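MymaA.19257.a.B3 (Mycobacterium marinum, PDB 6Q10) is of unknown function but probably membrane-anchored, and its soluble part, described here, carries a LytR_C domain that may link it to the cell envelope. Local coordinates at residues A48-D53 with T119-N124; W92-C97 with D125-V130. All blocks are in the same frame, centred on the assembly; numbering follows the deposited sequence.

Interaction 1 lays the loop after strand 110-114 on helix 43-54, a partly buried contact; interaction 2, fully buried, sets helix 85-94, near residues 92-94, against helix 125-132, which that loop leads into. Both are aliphatic packing without polar bonds between their segments, but interaction 1 turns on one leucine methyl, whereas interaction 2 engages two side chains from each segment and also encloses a carbonyl oxygen. They meet where Ala122 N probably donates a hydrogen bond to Val94 O (2.8 Å), and the methyl of Ala122 packs against Pro96 and Ile127. Val94 also touches Leu51, so the two contacts run into one apolar layer beside the sheet.

Interaction 1 of 2, residues A48-D53 with T119-N124; sequences AGALKD and TTLAHN
Leu121 meets Ala50 and Leu51 through methyl groups alone; no flat side chain takes part, so there is neither ring face nor edge at the interface. The helix involved, 43-54, is the connection of a beta-alpha-beta crossover between the parallel neighbouring strands 32-36 and 60-63, and the extended loop 119-124 passes across it. Leu121 sets out toward the helix. With CG anti to its own carbonyl carbon (chi1 -62°) and the chain continuing extended, CD1 is the atom that arrives, 3.7 Å from Ala50 CB and 3.8 Å from Leu51 CD2. It thus rests between two consecutive helical residues. Alanine suits its place because its short methyl lets the loop come close, the CA atoms of Ala50 and Leu121 being 7.7 Å apart. Leu51 is longer and lies nearly at right angles to Leu121; it is buried, reaching Val32 and Val34 of strand 32-36 as well as Leu121. Val47 and Leu54 also touch Leu121, giving this loop leucine an apolar seat. On its other branch, Leu121 CD2 packs 3.7 Å from Val94 O.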
loop_
_atom_site.group_PDB
_atom_site.type_symbol
_atom_site.label_atom_id
_atom_site.label_comp_id
_atom_site.label_asym_id
_atom_site.label_seq_id
_atom_site.Cartn_x
_atom_site.Cartn_y
_atom_site.Cartn_z
ATOM N N ALA A 48 9.548 -0.809 4.917
ATOM C CA ALA A 48 10.138 -1.161 3.622
ATOM C C ALA A 48 10.789 -2.544 3.671
ATOM O O ALA A 48 10.655 -3.347 2.726
ATOM C CB ALA A 48 11.162 -0.095 3.203
ATOM N N GLY A 49 11.487 -2.849 4.766
ATOM C CA GLY A 49 12.066 -4.182 4.919
ATOM C C GLY A 49 11.004 -5.257 5.030
ATOM O O GLY A 49 11.144 -6.343 4.457
ATOM N N ALA A 50 9.913 -4.968 5.753
ATOM C CA ALA A 50 8.835 -5.952 5.882
ATOM C C ALA A 50 8.171 -6.229 4.538
ATOM O O ALA A 50 7.825 -7.382 4.237
ATOM C CB ALA A 50 7.799 -5.466 6.897
ATOM N N LEU A 51 7.992 -5.187 3.722
ATOM C CA LEU A 51 7.467 -5.356 2.362
ATOM C C LEU A 51 8.413 -6.192 1.505
ATOM O O LEU A 51 7.978 -7.084 0.762
ATOM C CB LEU A 51 7.245 -3.990 1.712
ATOM C CG LEU A 51 6.085 -3.173 2.286
ATOM C CD1 LEU A 51 6.152 -1.807 1.666
ATOM C CD2 LEU A 51 4.727 -3.833 1.919
ATOM N N LYS A 52 9.711 -5.892 1.563
ATOM C CA LYS A 52 10.676 -6.713 0.832
ATOM C C LYS A 52 10.561 -8.177 1.235
ATOM O O LYS A 52 10.577 -9.068 0.376
ATOM C CB LYS A 52 12.096 -6.192 1.078
ATOM C CG LYS A 52 13.125 -6.849 0.159
ATOM C CD LYS A 52 14.518 -6.316 0.422
ATOM C CE LYS A 52 15.549 -7.001 -0.463
ATOM N NZ LYS A 52 16.789 -6.179 -0.531
ATOM N N ASP A 53 10.413 -8.445 2.535
ATOM C CA ASP A 53 10.322 -9.827 2.997
ATOM C C ASP A 53 9.094 -10.539 2.441
ATOM O O ASP A 53 9.126 -11.768 2.270
ATOM C CB ASP A 53 10.296 -9.869 4.524
ATOM C CG ASP A 53 11.617 -9.473 5.134
ATOM O OD1 ASP A 53 12.623 -9.482 4.396
ATOM O OD2 ASP A 53 11.651 -9.181 6.347
ATOM N N THR A 119 1.074 0.798 12.858
ATOM C CA THR A 119 1.904 -0.077 13.684
ATOM C C THR A 119 2.643 -1.076 12.805
ATOM O O THR A 119 3.845 -0.907 12.577
ATOM C CB THR A 119 1.079 -0.780 14.767
ATOM O OG1 THR A 119 -0.059 -1.417 14.171
ATOM C CG2 THR A 119 0.631 0.204 15.850
ATOM N N THR A 120 1.955 -2.080 12.258
ATOM C CA THR A 120 2.571 -3.109 11.442
ATOM C C THR A 120 1.723 -3.357 10.194
ATOM O O THR A 120 0.553 -2.971 10.122
ATOM C CB THR A 120 2.714 -4.429 12.222
ATOM O OG1 THR A 120 1.411 -4.918 12.548
ATOM C CG2 THR A 120 3.493 -4.225 13.509
ATOM N N LEU A 121 2.341 -3.979 9.193
ATOM C CA LEU A 121 1.574 -4.476 8.058
ATOM C C LEU A 121 0.546 -5.507 8.524
ATOM O O LEU A 121 0.745 -6.226 9.512
ATOM C CB LEU A 121 2.499 -5.116 7.022
ATOM C CG LEU A 121 3.545 -4.202 6.380
ATOM C CD1 LEU A 121 4.376 -5.051 5.457
ATOM C CD2 LEU A 121 2.833 -3.103 5.628
ATOM N N ALA A 122 -0.563 -5.565 7.801
ATOM C CA ALA A 122 -1.616 -6.514 8.115
ATOM C C ALA A 122 -1.284 -7.874 7.537
ATOM O O ALA A 122 -0.699 -7.982 6.455
ATOM C CB ALA A 122 -2.961 -6.045 7.556
ATOM N N HIS A 123 -1.685 -8.915 8.259
ATOM C CA HIS A 123 -1.544 -10.265 7.739
ATOM C C HIS A 123 -2.570 -11.165 8.403
ATOM O O HIS A 123 -2.880 -11.021 9.593
ATOM C CB HIS A 123 -0.125 -10.818 7.944
ATOM C CG HIS A 123 0.175 -11.217 9.354
ATOM N ND1 HIS A 123 -0.003 -12.506 9.814
ATOM C CD2 HIS A 123 0.649 -10.505 10.403
ATOM C CE1 HIS A 123 0.344 -12.569 11.086
ATOM N NE2 HIS A 123 0.743 -11.369 11.469
ATOM N N ASN A 124 -3.093 -12.083 7.615
ATOM C CA ASN A 124 -4.031 -13.086 8.086
ATOM C C ASN A 124 -4.096 -14.124 6.975
ATOM O O ASN A 124 -3.411 -13.988 5.962
ATOM C CB ASN A 124 -5.396 -12.490 8.447
ATOM C CG ASN A 124 -6.059 -11.773 7.291
ATOM O OD1 ASN A 124 -6.028 -12.227 6.146
ATOM N ND2 ASN A 124 -6.649 -10.619 7.583
#

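Interaction 2 of 2, residues W92-C97 with D125-V130; sequences WLVAPC and DDIDAV. With EDO (1,2-ethanediol), chain C.
Leu93 and Ile127 mark the nearest approach of the two backbones, their CA atoms 6.5 Å apart, where helix 85-94, near residues 92-94, faces the first turns of helix 125-132. This is helix-to-helix packing within an alpha/beta fold, with helix 144-153 closing over part of it. Ile127 and Val130 are three residues apart, so both emerge on the side of their helix that faces Leu93 and Val94. Leu93 points at this surface and crosses Val130 at about a right angle, CD1 lying 3.6 Å from Val130 CG1. This CG1, set anti to the backbone N (chi1 177°), is thereby the methyl turned to Leu93. Ile127 reaches further with its extended branch, whose CD1 ends 3.5 Å from Leu93 O. The carbonyl oxygen is buried here and has no hydrogen-bond partner in the model; Ile127 CD1 and CG1 lie against it. The other branch of Ile127, CG2, makes a looser contact with Val94 CG1 at 4.1 Å. Branched aliphatic residues suit this place: each offers two methyl-bearing arms to a buried interface. Around it, helix 144-153 adds Leu146 against Val130 and His151 against Leu93, while Cys97 is joined to Cys155 by a disulfide. Away from Leu93, Asp126 divides its carboxylate: OD2 forms a salt bridge with Lys149, and OD1 accepts a hydrogen bond from O2 of a 1,2-ethanediol, probably a crystallisation additive, at 2.8 Å.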
loop_
_atom_site.group_PDB
_atom_site.type_symbol
_atom_site.label_atom_id
_atom_site.label_comp_id
_atom_site.label_asym_id
_atom_site.label_seq_id
_atom_site.Cartn_x
_atom_site.Cartn_y
_atom_site.Cartn_z
ATOM N N TRP A 92 -2.343 -1.989 -0.681
ATOM C CA TRP A 92 -3.533 -1.837 0.151
ATOM C C TRP A 92 -3.937 -3.130 0.849
ATOM O O TRP A 92 -4.612 -3.090 1.878
ATOM C CB TRP A 92 -4.668 -1.298 -0.747
ATOM C CG TRP A 92 -5.859 -0.713 -0.069
ATOM C CD1 TRP A 92 -5.889 0.062 1.049
ATOM C CD2 TRP A 92 -7.211 -0.847 -0.515
ATOM N NE1 TRP A 92 -7.198 0.432 1.320
ATOM C CE2 TRP A 92 -8.024 -0.136 0.381
ATOM C CE3 TRP A 92 -7.808 -1.533 -1.575
ATOM C CZ2 TRP A 92 -9.419 -0.077 0.231
ATOM C CZ3 TRP A 92 -9.190 -1.461 -1.723
ATOM C CH2 TRP A 92 -9.962 -0.736 -0.828
ATOM N N LEU A 93 -3.545 -4.284 0.296
ATOM C CA LEU A 93 -3.782 -5.552 0.973
ATOM C C LEU A 93 -3.128 -5.591 2.345
ATOM O O LEU A 93 -3.696 -6.132 3.297
ATOM C CB LEU A 93 -3.226 -6.696 0.122
ATOM C CG LEU A 93 -3.974 -6.912 -1.179
ATOM C CD1 LEU A 93 -3.143 -7.877 -2.035
ATOM C CD2 LEU A 93 -5.381 -7.491 -0.935
ATOM N N VAL A 94 -1.899 -5.064 2.452
ATOM C CA VAL A 94 -1.150 -5.165 3.696
ATOM C C VAL A 94 -1.203 -3.865 4.496
ATOM O O VAL A 94 -0.777 -3.855 5.658
ATOM C CB VAL A 94 0.302 -5.618 3.437
ATOM C CG1 VAL A 94 0.293 -7.076 2.910
ATOM C CG2 VAL A 94 1.020 -4.692 2.435
ATOM N N ALA A 95 -1.750 -2.793 3.928
ATOM C CA ALA A 95 -2.024 -1.553 4.668
ATOM C C ALA A 95 -3.480 -1.163 4.439
ATOM O O ALA A 95 -3.781 -0.117 3.854
ATOM C CB ALA A 95 -1.079 -0.443 4.213
ATOM N N PRO A 96 -4.423 -2.006 4.864
ATOM C CA PRO A 96 -5.810 -1.836 4.410
ATOM C C PRO A 96 -6.532 -0.652 5.008
ATOM O O PRO A 96 -7.633 -0.323 4.523
ATOM C CB PRO A 96 -6.475 -3.158 4.838
ATOM C CG PRO A 96 -5.649 -3.620 6.039
ATOM C CD PRO A 96 -4.229 -3.239 5.640
ATOM N N CYS A 97 -6.009 -0.025 6.066
ATOM C CA CYS A 97 -6.750 1.054 6.709
ATOM C C CYS A 97 -6.170 2.416 6.369
ATOM O O CYS A 97 -6.460 3.402 7.048
ATOM C CB CYS A 97 -6.831 0.808 8.213
ATOM S SG CYS A 97 -7.802 -0.736 8.514
ATOM N N ASP A 125 -4.904 -15.165 7.173
ATOM C CA ASP A 125 -4.951 -16.228 6.174
ATOM C C ASP A 125 -5.456 -15.705 4.830
ATOM O O ASP A 125 -4.958 -16.110 3.772
ATOM C CB ASP A 125 -5.813 -17.390 6.670
ATOM C CG ASP A 125 -5.106 -18.234 7.717
ATOM O OD1 ASP A 125 -3.890 -18.024 7.939
ATOM O OD2 ASP A 125 -5.767 -19.116 8.298
ATOM N N ASP A 126 -6.443 -14.811 4.840
ATOM C CA ASP A 126 -6.963 -14.293 3.573
ATOM C C ASP A 126 -5.904 -13.466 2.837
ATOM O O ASP A 126 -5.689 -13.637 1.627
ATOM C CB ASP A 126 -8.211 -13.441 3.819
ATOM C CG ASP A 126 -9.410 -14.258 4.283
ATOM O OD1 ASP A 126 -9.398 -15.509 4.171
ATOM O OD2 ASP A 126 -10.365 -13.629 4.796
ATOM N N ILE A 127 -5.272 -12.515 3.536
ATOM C CA ILE A 127 -4.247 -11.700 2.901
ATOM C C ILE A 127 -3.124 -12.584 2.381
ATOM O O ILE A 127 -2.645 -12.420 1.256
ATOM C CB ILE A 127 -3.719 -10.646 3.898
ATOM C CG1 ILE A 127 -4.811 -9.599 4.198
ATOM C CG2 ILE A 127 -2.438 -10.040 3.387
ATOM C CD1 ILE A 127 -4.529 -8.739 5.435
ATOM N N ASP A 128 -2.689 -13.552 3.194
ATOM C CA ASP A 128 -1.595 -14.422 2.781
ATOM C C ASP A 128 -1.964 -15.213 1.539
ATOM O O ASP A 128 -1.121 -15.411 0.657
ATOM C CB ASP A 128 -1.207 -15.351 3.922
ATOM C CG ASP A 128 -0.535 -14.612 5.071
ATOM O OD1 ASP A 128 -0.458 -13.358 5.035
ATOM O OD2 ASP A 128 -0.090 -15.288 6.024
ATOM N N ALA A 129 -3.219 -15.670 1.453
ATOM C CA ALA A 129 -3.675 -16.368 0.257
ATOM C C ALA A 129 -3.585 -15.473 -0.965
ATOM O O ALA A 129 -3.088 -15.889 -2.021
ATOM C CB ALA A 129 -5.101 -16.880 0.459
ATOM N N VAL A 130 -4.059 -14.233 -0.854
ATOM C CA VAL A 130 -3.980 -13.339 -2.007
ATOM C C VAL A 130 -2.517 -13.063 -2.368
ATOM O O VAL A 130 -2.140 -13.099 -3.549
ATOM C CB VAL A 130 -4.753 -12.038 -1.735
ATOM C CG1 VAL A 130 -4.612 -11.053 -2.923
ATOM C CG2 VAL A 130 -6.233 -12.328 -1.485
HETATM C C1 EDO C . -9.568 -18.950 2.526
HETATM O O1 EDO C . -9.940 -19.807 3.612
HETATM C C2 EDO C . -8.131 -18.459 2.699
HETATM O O2 EDO C . -7.972 -17.868 3.993
#